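Local coordinates for protein type C neurotoxin (PDB 3PME) that probably binds gangliosides and phospholipid at nerve-cell membranes, as the receptor binding domain of a botulinum C/D mosaic neurotoxin, at residues A[223-228]-A[405-410]; A[231-236]-A[279-284]; A[290-295]-A[342-347]. All blocks are in the same frame, centred on the assembly; numbering follows the deposited sequence.

Contact 1 (A[223-228]-A[405-410])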
ATOM      1  N   ILE A 223       9.185   5.113   2.067  1.00 20.02           N
ATOM      2  CA  ILE A 223       8.364   5.495   0.929  1.00 17.21           C
ATOM      3  C   ILE A 223       7.688   4.233   0.420  1.00 18.55           C
ATOM      4  O   ILE A 223       8.268   3.153   0.491  1.00 18.53           O
ATOM      5  CB  ILE A 223       9.206   6.109  -0.211  1.00 16.48           C
ATOM      6  CG1 ILE A 223      10.097   7.235   0.318  1.00 20.46           C
ATOM      7  CG2 ILE A 223       8.299   6.604  -1.326  1.00 18.90           C
ATOM      8  CD1 ILE A 223       9.347   8.456   0.827  1.00 20.68           C
ATOM      9  N   LYS A 224       6.462   4.355  -0.086  1.00 17.73           N
ATOM     10  CA  LYS A 224       5.736   3.174  -0.550  1.00 17.04           C
ATOM     11  C   LYS A 224       5.552   3.130  -2.058  1.00 17.17           C
ATOM     12  O   LYS A 224       5.505   4.164  -2.725  1.00 18.15           O
ATOM     13  CB  LYS A 224       4.349   3.118   0.097  1.00 16.19           C
ATOM     14  CG  LYS A 224       4.373   3.238   1.607  1.00 19.21           C
ATOM     15  CD  LYS A 224       5.265   2.192   2.251  1.00 18.24           C
ATOM     16  CE  LYS A 224       4.996   2.138   3.764  1.00 21.93           C
ATOM     17  NZ  LYS A 224       5.176   3.485   4.398  1.00 21.40           N
ATOM     18  N   ASP A 225       5.450   1.921  -2.599  1.00 16.13           N
ATOM     19  CA  ASP A 225       5.003   1.776  -3.983  1.00 16.82           C
ATOM     20  C   ASP A 225       3.475   1.874  -4.053  1.00 17.05           C
ATOM     21  O   ASP A 225       2.796   2.092  -3.032  1.00 17.35           O
ATOM     22  CB  ASP A 225       5.576   0.507  -4.665  1.00 16.01           C
ATOM     23  CG  ASP A 225       4.974  -0.802  -4.143  1.00 18.53           C
ATOM     24  OD1 ASP A 225       3.926  -0.796  -3.455  1.00 16.36           O
ATOM     25  OD2 ASP A 225       5.551  -1.869  -4.443  1.00 18.46           O
ATOM     26  N   TYR A 226       2.939   1.724  -5.256  1.00 16.09           N
ATOM     27  CA  TYR A 226       1.520   1.890  -5.542  1.00 18.35           C
ATOM     28  C   TYR A 226       0.655   0.987  -4.673  1.00 17.40           C
ATOM     29  O   TYR A 226      -0.464   1.359  -4.299  1.00 18.93           O
ATOM     30  CB  TYR A 226       1.307   1.562  -7.022  1.00 17.54           C
ATOM     31  CG  TYR A 226      -0.105   1.689  -7.523  1.00 17.66           C
ATOM     32  CD1 TYR A 226      -0.639   2.931  -7.844  1.00 21.89           C
ATOM     33  CD2 TYR A 226      -0.900   0.563  -7.693  1.00 18.62           C
ATOM     34  CE1 TYR A 226      -1.940   3.052  -8.304  1.00 25.02           C
ATOM     35  CE2 TYR A 226      -2.185   0.672  -8.173  1.00 20.21           C
ATOM     36  CZ  TYR A 226      -2.704   1.918  -8.467  1.00 23.48           C
ATOM     37  OH  TYR A 226      -3.998   2.028  -8.921  1.00 27.43           O
ATOM     38  N   TRP A 227       1.168  -0.191  -4.352  1.00 17.05           N
ATOM     39  CA  TRP A 227       0.411  -1.200  -3.606  1.00 16.56           C
ATOM     40  C   TRP A 227       0.546  -1.039  -2.096  1.00 16.28           C
ATOM     41  O   TRP A 227      -0.076  -1.783  -1.338  1.00 18.29           O
ATOM     42  CB  TRP A 227       0.941  -2.594  -3.964  1.00 18.19           C
ATOM     43  CG  TRP A 227       1.124  -2.771  -5.435  1.00 16.02           C
ATOM     44  CD1 TRP A 227       2.311  -2.845  -6.116  1.00 18.77           C
ATOM     45  CD2 TRP A 227       0.091  -2.865  -6.416  1.00 16.57           C
ATOM     46  NE1 TRP A 227       2.071  -2.987  -7.460  1.00 18.58           N
ATOM     47  CE2 TRP A 227       0.717  -3.006  -7.672  1.00 18.77           C
ATOM     48  CE3 TRP A 227      -1.309  -2.833  -6.355  1.00 17.81           C
ATOM     49  CZ2 TRP A 227      -0.011  -3.124  -8.854  1.00 20.06           C
ATOM     50  CZ3 TRP A 227      -2.033  -2.957  -7.530  1.00 19.15           C
ATOM     51  CH2 TRP A 227      -1.379  -3.097  -8.766  1.00 19.12           C
ATOM     52  N   GLY A 228       1.382  -0.108  -1.654  1.00 16.32           N
ATOM     53  CA  GLY A 228       1.694   0.015  -0.236  1.00 16.13           C
ATOM     54  C   GLY A 228       2.877  -0.802   0.279  1.00 18.88           C
ATOM     55  O   GLY A 228       3.121  -0.863   1.483  1.00 17.94           O
ATOM     56  N   PHE A 405       4.510   4.855  -7.774  1.00 17.15           N
ATOM     57  CA  PHE A 405       5.472   3.980  -8.427  1.00 16.66           C
ATOM     58  C   PHE A 405       4.888   2.580  -8.497  1.00 17.58           C
ATOM     59  O   PHE A 405       4.738   1.895  -7.472  1.00 17.84           O
ATOM     60  CB  PHE A 405       6.790   4.000  -7.657  1.00 16.61           C
ATOM     61  CG  PHE A 405       7.456   5.348  -7.657  1.00 17.96           C
ATOM     62  CD1 PHE A 405       8.320   5.699  -8.675  1.00 19.00           C
ATOM     63  CD2 PHE A 405       7.198   6.271  -6.649  1.00 22.51           C
ATOM     64  CE1 PHE A 405       8.925   6.952  -8.696  1.00 21.49           C
ATOM     65  CE2 PHE A 405       7.796   7.523  -6.665  1.00 19.41           C
ATOM     66  CZ  PHE A 405       8.669   7.860  -7.688  1.00 19.58           C
ATOM     67  N   ILE A 406       4.550   2.146  -9.709  1.00 16.28           N
ATOM     68  CA  ILE A 406       3.869   0.865  -9.842  1.00 17.39           C
ATOM     69  C   ILE A 406       4.857  -0.243 -10.123  1.00 19.98           C
ATOM     70  O   ILE A 406       5.449  -0.284 -11.195  1.00 19.41           O
ATOM     71  CB  ILE A 406       2.811   0.886 -10.952  1.00 18.80           C
ATOM     72  CG1 ILE A 406       1.823   2.035 -10.735  1.00 18.78           C
ATOM     73  CG2 ILE A 406       2.077  -0.449 -10.990  1.00 21.61           C
ATOM     74  CD1 ILE A 406       0.835   2.180 -11.882  1.00 22.22           C
ATOM     75  N   SER A 407       5.034  -1.139  -9.159  1.00 17.85           N
ATOM     76  CA  SER A 407       5.863  -2.322  -9.355  1.00 17.58           C
ATOM     77  C   SER A 407       5.033  -3.450  -9.971  1.00 19.09           C
ATOM     78  O   SER A 407       3.800  -3.505  -9.801  1.00 17.90           O
ATOM     79  CB  SER A 407       6.419  -2.777  -8.013  1.00 18.44           C
ATOM     80  OG  SER A 407       5.334  -2.961  -7.093  1.00 18.10           O
ATOM     81  N   ARG A 408       5.701  -4.360 -10.673  1.00 18.61           N
ATOM     82  CA  ARG A 408       5.047  -5.590 -11.088  1.00 19.72           C
ATOM     83  C   ARG A 408       4.947  -6.480  -9.863  1.00 20.91           C
ATOM     84  O   ARG A 408       5.936  -7.018  -9.372  1.00 25.54           O
ATOM     85  CB  ARG A 408       5.820  -6.259 -12.225  1.00 21.09           C
ATOM     86  CG  ARG A 408       5.834  -5.381 -13.468  1.00 25.68           C
ATOM     87  CD  ARG A 408       6.349  -6.135 -14.679  1.00 31.77           C
ATOM     88  NE  ARG A 408       5.367  -7.096 -15.173  1.00 36.50           N
ATOM     89  CZ  ARG A 408       4.707  -6.967 -16.321  1.00 32.60           C
ATOM     90  NH1 ARG A 408       4.927  -5.918 -17.103  1.00 36.25           N
ATOM     91  NH2 ARG A 408       3.833  -7.893 -16.688  1.00 34.63           N
ATOM     92  N   ASP A 409       3.734  -6.579  -9.337  1.00 17.87           N
ATOM     93  CA  ASP A 409       3.493  -7.242  -8.065  1.00 20.67           C
ATOM     94  C   ASP A 409       2.719  -8.533  -8.340  1.00 19.62           C
ATOM     95  O   ASP A 409       1.858  -8.558  -9.210  1.00 21.12           O
ATOM     96  CB  ASP A 409       2.684  -6.284  -7.169  1.00 18.68           C
ATOM     97  CG  ASP A 409       2.403  -6.856  -5.788  1.00 19.63           C
ATOM     98  OD1 ASP A 409       3.157  -6.560  -4.827  1.00 22.30           O
ATOM     99  OD2 ASP A 409       1.426  -7.599  -5.674  1.00 19.44           O
ATOM    100  N   PRO A 410       3.025  -9.619  -7.606  1.00 18.79           N
ATOM    101  CA  PRO A 410       2.383 -10.907  -7.906  1.00 18.96           C
ATOM    102  C   PRO A 410       0.865 -10.895  -7.672  1.00 19.08           C
ATOM    103  O   PRO A 410       0.161 -11.773  -8.179  1.00 20.66           O
ATOM    104  CB  PRO A 410       3.064 -11.883  -6.938  1.00 23.76           C
ATOM    105  CG  PRO A 410       3.634 -11.033  -5.862  1.00 26.16           C
ATOM    106  CD  PRO A 410       3.998  -9.720  -6.513  1.00 20.53           C
TER
HETATM  107  O   HOH W   1       3.808   4.893  -4.901  1.00 19.29           O
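The carboxylate of Asp-225 is gripped at both oxygens: OD2 accepts from Ser-407 OG at 2.9 Å, met from well above the carboxylate plane, while OD1 takes the backbone N of Trp-227 in an Asx turn and also that of Asn-229. CG of Asp-225 stands between its own N and carbonyl carbon (chi1 71°), which folds the carboxylate back over the type I turn running from Asp-225 to Gly-228. At the head of this turn Tyr-226 N donates to Phe-405 O at 2.9 Å. The indole of Trp-227 reaches further along the partner chain, where NE1 donates to Ser-407 O at 3.0 Å with an N-H...O angle of 165° and the acceptor lies almost in the ring plane. Asp-409 CB rests over one indole face, a CH-pi contact 3.7 Å from the five-membered-ring centroid; Tyr-226 CD2 covers the opposite face. Ile-406 CG1 lies alongside Tyr-226 CG. Water 1 joins Lys-224 O to Phe-405 N. The carboxylate of Asp-409 turns to Gly-411 N and Lys-76, linking the trefoil-family region to the lectin-like one. The contact is buried where the loop after helix 207-218 lies along strand 403-406 and the residues after it; that strand pairs with strand 238-241.

Contact 2 (A[231-236]-A[279-284])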
ATOM      1  N   LEU A 231       9.064   0.929  -1.042  1.00 17.63           N
ATOM      2  CA  LEU A 231       9.746   1.300  -2.282  1.00 17.65           C
ATOM      3  C   LEU A 231      11.208   0.919  -2.119  1.00 20.27           C
ATOM      4  O   LEU A 231      11.768   1.059  -1.028  1.00 20.92           O
ATOM      5  CB  LEU A 231       9.590   2.806  -2.519  1.00 17.54           C
ATOM      6  CG  LEU A 231       9.832   3.273  -3.956  1.00 17.32           C
ATOM      7  CD1 LEU A 231       8.635   2.902  -4.839  1.00 17.75           C
ATOM      8  CD2 LEU A 231      10.073   4.766  -3.978  1.00 17.95           C
ATOM      9  N   LYS A 232      11.819   0.408  -3.186  1.00 17.34           N
ATOM     10  CA  LYS A 232      13.196  -0.070  -3.114  1.00 19.56           C
ATOM     11  C   LYS A 232      14.043   0.493  -4.235  1.00 18.78           C
ATOM     12  O   LYS A 232      13.568   0.705  -5.344  1.00 19.40           O
ATOM     13  CB  LYS A 232      13.241  -1.593  -3.210  1.00 19.72           C
ATOM     14  CG  LYS A 232      12.546  -2.326  -2.058  1.00 20.91           C
ATOM     15  CD  LYS A 232      12.418  -3.824  -2.337  1.00 27.19           C
ATOM     16  CE  LYS A 232      11.425  -4.093  -3.465  1.00 32.51           C
ATOM     17  NZ  LYS A 232      11.162  -5.557  -3.660  1.00 38.00           N
ATOM     18  N   PHE A 233      15.318   0.692  -3.939  1.00 19.45           N
ATOM     19  CA  PHE A 233      16.271   1.005  -4.987  1.00 19.21           C
ATOM     20  C   PHE A 233      16.359  -0.139  -6.004  1.00 21.88           C
ATOM     21  O   PHE A 233      16.106  -1.292  -5.664  1.00 21.21           O
ATOM     22  CB  PHE A 233      17.629   1.305  -4.366  1.00 20.11           C
ATOM     23  CG  PHE A 233      17.646   2.568  -3.570  1.00 19.25           C
ATOM     24  CD1 PHE A 233      17.547   3.802  -4.196  1.00 18.95           C
ATOM     25  CD2 PHE A 233      17.736   2.527  -2.192  1.00 22.17           C
ATOM     26  CE1 PHE A 233      17.553   4.974  -3.459  1.00 18.76           C
ATOM     27  CE2 PHE A 233      17.735   3.692  -1.439  1.00 22.57           C
ATOM     28  CZ  PHE A 233      17.641   4.918  -2.066  1.00 20.04           C
ATOM     29  N   ASP A 234      16.695   0.193  -7.251  1.00 18.88           N
ATOM     30  CA  ASP A 234      16.859  -0.804  -8.336  1.00 22.81           C
ATOM     31  C   ASP A 234      15.608  -1.449  -8.942  1.00 24.05           C
ATOM     32  O   ASP A 234      15.605  -1.840 -10.110  1.00 28.06           O
ATOM     33  CB  ASP A 234      17.828  -1.904  -7.922  1.00 29.23           C
ATOM     34  CG  ASP A 234      19.198  -1.377  -7.670  1.00 29.39           C
ATOM     35  OD1 ASP A 234      20.000  -1.345  -8.635  1.00 35.89           O
ATOM     36  OD2 ASP A 234      19.476  -0.977  -6.520  1.00 29.03           O
ATOM     37  N   THR A 235      14.553  -1.587  -8.165  1.00 19.37           N
ATOM     38  CA  THR A 235      13.335  -2.202  -8.661  1.00 21.11           C
ATOM     39  C   THR A 235      12.767  -1.356  -9.796  1.00 18.10           C
ATOM     40  O   THR A 235      12.790  -0.125  -9.746  1.00 17.89           O
ATOM     41  CB  THR A 235      12.296  -2.339  -7.518  1.00 20.11           C
ATOM     42  OG1 THR A 235      12.788  -3.286  -6.564  1.00 24.91           O
ATOM     43  CG2 THR A 235      10.921  -2.804  -8.022  1.00 24.58           C
ATOM     44  N   GLU A 236      12.245  -2.016 -10.819  1.00 19.65           N
ATOM     45  CA  GLU A 236      11.603  -1.289 -11.899  1.00 18.02           C
ATOM     46  C   GLU A 236      10.229  -0.812 -11.461  1.00 18.18           C
ATOM     47  O   GLU A 236       9.444  -1.573 -10.886  1.00 21.28           O
ATOM     48  CB  GLU A 236      11.511  -2.142 -13.164  1.00 21.61           C
ATOM     49  CG  GLU A 236      12.882  -2.343 -13.789  1.00 19.56           C
ATOM     50  CD  GLU A 236      12.847  -3.064 -15.125  1.00 25.12           C
ATOM     51  OE1 GLU A 236      11.745  -3.358 -15.623  1.00 28.41           O
ATOM     52  OE2 GLU A 236      13.943  -3.323 -15.674  1.00 23.74           O
ATOM     53  N   ALA A 279      23.516   8.352  -2.221  1.00 25.44           N
ATOM     54  CA  ALA A 279      24.277   8.258  -0.981  1.00 30.05           C
ATOM     55  C   ALA A 279      24.865   6.864  -0.792  1.00 33.27           C
ATOM     56  O   ALA A 279      25.248   6.482   0.315  1.00 41.35           O
ATOM     57  CB  ALA A 279      23.393   8.638   0.213  1.00 33.27           C
ATOM     58  N   ASN A 280      24.903   6.101  -1.878  1.00 34.81           N
ATOM     59  CA  ASN A 280      25.548   4.792  -1.911  1.00 39.26           C
ATOM     60  C   ASN A 280      24.874   3.663  -1.118  1.00 40.76           C
ATOM     61  O   ASN A 280      25.539   2.715  -0.699  1.00 39.50           O
ATOM     62  CB  ASN A 280      27.018   4.916  -1.502  1.00 45.51           C
ATOM     63  CG  ASN A 280      27.841   3.732  -1.950  1.00 49.07           C
ATOM     64  OD1 ASN A 280      28.817   3.357  -1.302  1.00 56.29           O
ATOM     65  ND2 ASN A 280      27.441   3.125  -3.065  1.00 47.53           N
ATOM     66  N   LYS A 281      23.562   3.743  -0.925  1.00 33.93           N
ATOM     67  CA  LYS A 281      22.847   2.660  -0.250  1.00 34.03           C
ATOM     68  C   LYS A 281      22.859   1.382  -1.097  1.00 33.90           C
ATOM     69  O   LYS A 281      23.032   1.447  -2.313  1.00 39.02           O
ATOM     70  CB  LYS A 281      21.414   3.096   0.089  1.00 30.41           C
ATOM     71  CG  LYS A 281      21.361   4.338   0.965  1.00 28.65           C
ATOM     72  CD  LYS A 281      19.927   4.802   1.233  1.00 31.96           C
ATOM     73  CE  LYS A 281      19.407   4.260   2.553  1.00 33.44           C
ATOM     74  NZ  LYS A 281      18.042   4.771   2.900  1.00 29.45           N
ATOM     75  N   ASN A 282      22.668   0.228  -0.460  1.00 38.64           N
ATOM     76  CA  ASN A 282      22.744  -1.067  -1.149  1.00 35.82           C
ATOM     77  C   ASN A 282      21.653  -1.306  -2.185  1.00 34.88           C
ATOM     78  O   ASN A 282      20.536  -0.804  -2.047  1.00 32.87           O
ATOM     79  CB  ASN A 282      22.703  -2.215  -0.142  1.00 40.87           C
ATOM     80  CG  ASN A 282      23.814  -2.138   0.872  1.00 48.94           C
ATOM     81  OD1 ASN A 282      23.577  -2.251   2.076  1.00 52.05           O
ATOM     82  ND2 ASN A 282      25.041  -1.937   0.395  1.00 48.92           N
ATOM     83  N   PRO A 283      21.970  -2.095  -3.222  1.00 36.59           N
ATOM     84  CA  PRO A 283      20.955  -2.477  -4.205  1.00 31.81           C
ATOM     85  C   PRO A 283      19.725  -3.068  -3.524  1.00 28.34           C
ATOM     86  O   PRO A 283      19.843  -3.892  -2.616  1.00 29.08           O
ATOM     87  CB  PRO A 283      21.663  -3.546  -5.030  1.00 35.32           C
ATOM     88  CG  PRO A 283      23.101  -3.100  -5.014  1.00 38.60           C
ATOM     89  CD  PRO A 283      23.318  -2.544  -3.620  1.00 36.03           C
ATOM     90  N   TYR A 284      18.556  -2.626  -3.970  1.00 26.48           N
ATOM     91  CA  TYR A 284      17.281  -3.126  -3.472  1.00 24.88           C
ATOM     92  C   TYR A 284      16.976  -2.805  -2.003  1.00 24.66           C
ATOM     93  O   TYR A 284      16.041  -3.357  -1.443  1.00 25.36           O
ATOM     94  CB  TYR A 284      17.117  -4.618  -3.768  1.00 27.42           C
ATOM     95  CG  TYR A 284      17.242  -4.946  -5.245  1.00 28.68           C
ATOM     96  CD1 TYR A 284      18.463  -5.295  -5.788  1.00 26.04           C
ATOM     97  CD2 TYR A 284      16.135  -4.906  -6.088  1.00 26.50           C
ATOM     98  CE1 TYR A 284      18.595  -5.595  -7.135  1.00 25.29           C
ATOM     99  CE2 TYR A 284      16.253  -5.210  -7.436  1.00 29.31           C
ATOM    100  CZ  TYR A 284      17.488  -5.552  -7.949  1.00 27.70           C
ATOM    101  OH  TYR A 284      17.629  -5.863  -9.285  1.00 30.82           O
TER
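Asp-234 and Tyr-284 form the tight part of this contact. Asp-234 CB sits over the centre of the phenol ring, a CH-pi contact 3.6 Å from the centroid and only 10° off the normal. The carboxylate of the same residue reaches back along the partner chain, so that OD2 accepts from Tyr-284 N at 3.2 Å, from above the carboxylate plane. With CG of Tyr-284 anti to its carbonyl carbon (chi1 -57°), the ring folds back across Asp-234 and brings CD2 to 3.7 Å from Thr-235 OG1, which lies at the ring edge. Tyr-284 CA also makes a CA-H...O contact of 3.1 Å with Phe-233 O. The buried Phe-233 ring meets the methylenes of Lys-281, CE2 lying 3.6 Å from CD, while the lysine amine reaches Asp-291. Two irregular loops meet here within the C-terminal, trefoil-family region of the receptor binding domain: one leads into strand 238-241, the other joins strands 273-277 and 292-299. Asp-234 OD1 turns to a salt bridge with Lys-276 of strand 273-277. Packing is looser toward solvent, where Lys-232 passes the carbonyl of Tyr-284 with CG 3.7 Å from O, and its amine end leads away from the partner loop.

Contact 3 (A[290-295]-A[342-347])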
ATOM      1  N   GLY A 290      13.107  11.460   2.668  1.00 21.42           N
ATOM      2  CA  GLY A 290      14.228  12.379   2.604  1.00 22.28           C
ATOM      3  C   GLY A 290      15.474  11.892   1.865  1.00 21.59           C
ATOM      4  O   GLY A 290      16.445  12.638   1.728  1.00 25.02           O
ATOM      5  N   ASP A 291      15.466  10.648   1.403  1.00 20.45           N
ATOM      6  CA  ASP A 291      16.635  10.113   0.694  1.00 20.91           C
ATOM      7  C   ASP A 291      16.916  10.908  -0.581  1.00 20.01           C
ATOM      8  O   ASP A 291      15.982  11.343  -1.267  1.00 20.43           O
ATOM      9  CB  ASP A 291      16.435   8.634   0.334  1.00 19.24           C
ATOM     10  CG  ASP A 291      16.824   7.682   1.458  1.00 19.62           C
ATOM     11  OD1 ASP A 291      17.387   8.150   2.473  1.00 25.25           O
ATOM     12  OD2 ASP A 291      16.585   6.461   1.309  1.00 22.50           O
ATOM     13  N   ASP A 292      18.205  11.082  -0.892  1.00 20.44           N
ATOM     14  CA  ASP A 292      18.647  11.688  -2.150  1.00 20.27           C
ATOM     15  C   ASP A 292      18.786  10.576  -3.184  1.00 18.77           C
ATOM     16  O   ASP A 292      19.483   9.584  -2.958  1.00 19.83           O
ATOM     17  CB  ASP A 292      20.011  12.372  -1.988  1.00 23.08           C
ATOM     18  CG  ASP A 292      19.904  13.818  -1.507  1.00 32.74           C
ATOM     19  OD1 ASP A 292      18.796  14.270  -1.147  1.00 32.17           O
ATOM     20  OD2 ASP A 292      20.938  14.517  -1.502  1.00 37.91           O
ATOM     21  N   ILE A 293      18.146  10.764  -4.332  1.00 18.76           N
ATOM     22  CA  ILE A 293      17.997   9.697  -5.310  1.00 18.29           C
ATOM     23  C   ILE A 293      18.232  10.209  -6.729  1.00 17.90           C
ATOM     24  O   ILE A 293      18.229  11.419  -6.974  1.00 18.53           O
ATOM     25  CB  ILE A 293      16.586   9.087  -5.239  1.00 17.54           C
ATOM     26  CG1 ILE A 293      15.542  10.127  -5.646  1.00 20.13           C
ATOM     27  CG2 ILE A 293      16.311   8.603  -3.838  1.00 19.00           C
ATOM     28  CD1 ILE A 293      14.119   9.566  -5.753  1.00 20.82           C
ATOM     29  N   MET A 294      18.468   9.275  -7.645  1.00 18.30           N
ATOM     30  CA  MET A 294      18.507   9.574  -9.067  1.00 16.79           C
ATOM     31  C   MET A 294      17.558   8.606  -9.761  1.00 18.93           C
ATOM     32  O   MET A 294      17.287   7.530  -9.245  1.00 18.66           O
ATOM     33  CB  MET A 294      19.931   9.411  -9.601  1.00 18.77           C
ATOM     34  CG  MET A 294      20.885  10.399  -8.960  1.00 19.13           C
ATOM     35  SD  MET A 294      22.612  10.002  -9.234  1.00 26.97           S
ATOM     36  CE  MET A 294      22.782   8.479  -8.296  1.00 28.70           C
ATOM     37  N   PHE A 295      17.045   8.993 -10.924  1.00 16.69           N
ATOM     38  CA  PHE A 295      16.168   8.120 -11.699  1.00 17.52           C
ATOM     39  C   PHE A 295      16.889   7.666 -12.949  1.00 17.40           C
ATOM     40  O   PHE A 295      17.425   8.503 -13.679  1.00 18.14           O
ATOM     41  CB  PHE A 295      14.896   8.872 -12.123  1.00 17.88           C
ATOM     42  CG  PHE A 295      14.061   9.357 -10.975  1.00 19.21           C
ATOM     43  CD1 PHE A 295      13.160   8.509 -10.349  1.00 18.10           C
ATOM     44  CD2 PHE A 295      14.172  10.665 -10.527  1.00 19.06           C
ATOM     45  CE1 PHE A 295      12.393   8.954  -9.284  1.00 18.88           C
ATOM     46  CE2 PHE A 295      13.399  11.124  -9.461  1.00 18.72           C
ATOM     47  CZ  PHE A 295      12.499  10.268  -8.846  1.00 18.20           C
ATOM     48  N   ILE A 342      20.020  14.945  -9.204  1.00 19.20           N
ATOM     49  CA  ILE A 342      19.762  14.436  -7.863  1.00 19.95           C
ATOM     50  C   ILE A 342      18.502  15.079  -7.313  1.00 21.03           C
ATOM     51  O   ILE A 342      18.321  16.297  -7.402  1.00 21.04           O
ATOM     52  CB  ILE A 342      20.970  14.674  -6.936  1.00 20.18           C
ATOM     53  CG1 ILE A 342      22.146  13.816  -7.420  1.00 21.43           C
ATOM     54  CG2 ILE A 342      20.622  14.318  -5.499  1.00 21.50           C
ATOM     55  CD1 ILE A 342      23.472  14.105  -6.743  1.00 23.36           C
ATOM     56  N   PHE A 343      17.632  14.234  -6.771  1.00 19.44           N
ATOM     57  CA  PHE A 343      16.341  14.638  -6.246  1.00 19.80           C
ATOM     58  C   PHE A 343      16.192  14.126  -4.819  1.00 21.93           C
ATOM     59  O   PHE A 343      16.947  13.254  -4.379  1.00 22.07           O
ATOM     60  CB  PHE A 343      15.220  14.066  -7.136  1.00 18.29           C
ATOM     61  CG  PHE A 343      15.266  14.565  -8.550  1.00 17.50           C
ATOM     62  CD1 PHE A 343      14.611  15.736  -8.917  1.00 18.35           C
ATOM     63  CD2 PHE A 343      16.008  13.889  -9.512  1.00 18.65           C
ATOM     64  CE1 PHE A 343      14.669  16.206 -10.229  1.00 20.73           C
ATOM     65  CE2 PHE A 343      16.071  14.342 -10.820  1.00 21.38           C
ATOM     66  CZ  PHE A 343      15.405  15.504 -11.184  1.00 19.66           C
ATOM     67  N   SER A 344      15.221  14.677  -4.093  1.00 20.08           N
ATOM     68  CA  SER A 344      14.898  14.187  -2.769  1.00 21.99           C
ATOM     69  C   SER A 344      13.471  13.673  -2.821  1.00 20.05           C
ATOM     70  O   SER A 344      12.617  14.276  -3.463  1.00 23.11           O
ATOM     71  CB  SER A 344      14.993  15.319  -1.755  1.00 25.79           C
ATOM     72  OG  SER A 344      14.902  14.811  -0.440  1.00 36.33           O
ATOM     73  N   ILE A 345      13.205  12.558  -2.154  1.00 19.53           N
ATOM     74  CA  ILE A 345      11.849  12.014  -2.156  1.00 18.40           C
ATOM     75  C   ILE A 345      11.268  11.983  -0.745  1.00 22.82           C
ATOM     76  O   ILE A 345      11.928  11.564   0.212  1.00 22.61           O
ATOM     77  CB  ILE A 345      11.828  10.625  -2.821  1.00 18.50           C
ATOM     78  CG1 ILE A 345      10.395  10.104  -2.944  1.00 19.03           C
ATOM     79  CG2 ILE A 345      12.732   9.649  -2.072  1.00 20.79           C
ATOM     80  CD1 ILE A 345      10.281   8.853  -3.821  1.00 20.23           C
ATOM     81  N   LYS A 346      10.034  12.451  -0.617  1.00 19.23           N
ATOM     82  CA  LYS A 346       9.427  12.596   0.700  1.00 19.68           C
ATOM     83  C   LYS A 346       7.987  12.121   0.739  1.00 20.98           C
ATOM     84  O   LYS A 346       7.243  12.242  -0.232  1.00 21.70           O
ATOM     85  CB  LYS A 346       9.500  14.053   1.161  1.00 21.30           C
ATOM     86  CG  LYS A 346      10.918  14.534   1.427  1.00 26.00           C
ATOM     87  CD  LYS A 346      10.937  15.908   2.082  1.00 33.55           C
ATOM     88  CE  LYS A 346      12.355  16.312   2.461  1.00 38.82           C
ATOM     89  NZ  LYS A 346      12.384  17.558   3.289  1.00 43.38           N
ATOM     90  N   ASN A 347       7.588  11.573   1.876  1.00 24.09           N
ATOM     91  CA  ASN A 347       6.190  11.280   2.076  1.00 25.67           C
ATOM     92  C   ASN A 347       5.443  12.599   2.277  1.00 25.13           C
ATOM     93  O   ASN A 347       6.026  13.615   2.677  1.00 27.73           O
ATOM     94  CB  ASN A 347       5.999  10.308   3.248  1.00 29.14           C
ATOM     95  CG  ASN A 347       6.263   8.854   2.852  1.00 26.18           C
ATOM     96  OD1 ASN A 347       6.059   8.460   1.696  1.00 28.28           O
ATOM     97  ND2 ASN A 347       6.707   8.050   3.812  1.00 28.73           N
TER
HETATM   98  O   HOH W   2      16.011  15.446   2.191  1.00 39.58           O
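Ile-293 and Phe-343 are joined by two backbone hydrogen bonds, Ile-293 N to Phe-343 O at 2.8 Å and Phe-343 N to Ile-293 O at 2.9 Å, which make them an antiparallel hydrogen-bonded pair in the C-terminal beta-trefoil. Asp-292 and Ser-344 follow as a non-hydrogen-bonded pair. Beyond these two pairs Ile-345 is held through both its backbone N and O: its N donates to Asp-291 O, and its O accepts from Gly-290 N at 2.7 Å. The short strand segments cross steeply, at 111° between their N-to-C directions.

Apolar side chains close the face carrying Ile-293 and Phe-343. Ile-293 CG1 occupies the position between N and the carbonyl carbon (chi1 65°), and CD1 at its end comes to 3.9 Å from Ile-345 CB, the two side chains crossing at about a right angle. The rings of Phe-295 and Phe-343 meet obliquely, their planes 55° apart and CE2 of Phe-295 lying 3.8 Å from CD2 of Phe-343. Along another flank, Met-294 CG runs beside Ile-342 CG1.

Further out, Ile-275 backs Ile-293 and Phe-295, while Ile-358 of strand 356-360 touches both phenylalanines. Asp-291 turns its carboxylate away from the partner strand to Lys-281 and Leu-288 N. Beside Gly-290, water 2 donates to Gly-290 O at 2.9 Å and is hydrogen-bonded to Ser-344 OG at 2.9 Å.

How the contacts relate
All three contacts belong to the C-terminal receptor-binding region, but they differ in depth. Contact 1 is buried, contact 3 partly so, and contact 2 lies at the surface. Backbone hydrogen bonds between strands dominate contact 3, whereas contact 1 relies on one backbone bond and two side-chain donors around a turn, and contact 2, between two loops, on a single cross-segment hydrogen bond and ring packing. Contacts 2 and 3 share a salt bridge, Lys-281 NZ to Asp-291 OD2 at 2.7 Å, with Phe-233 packing on Ile-293 nearby. Leu-231 ties contact 2 to contact 1 through a probable hydrogen bond from its N to Ile-223 O (2.8 Å) and packing on Phe-405; Ile-345 of contact 3 meets Ile-223, Phe-405 and Leu-231.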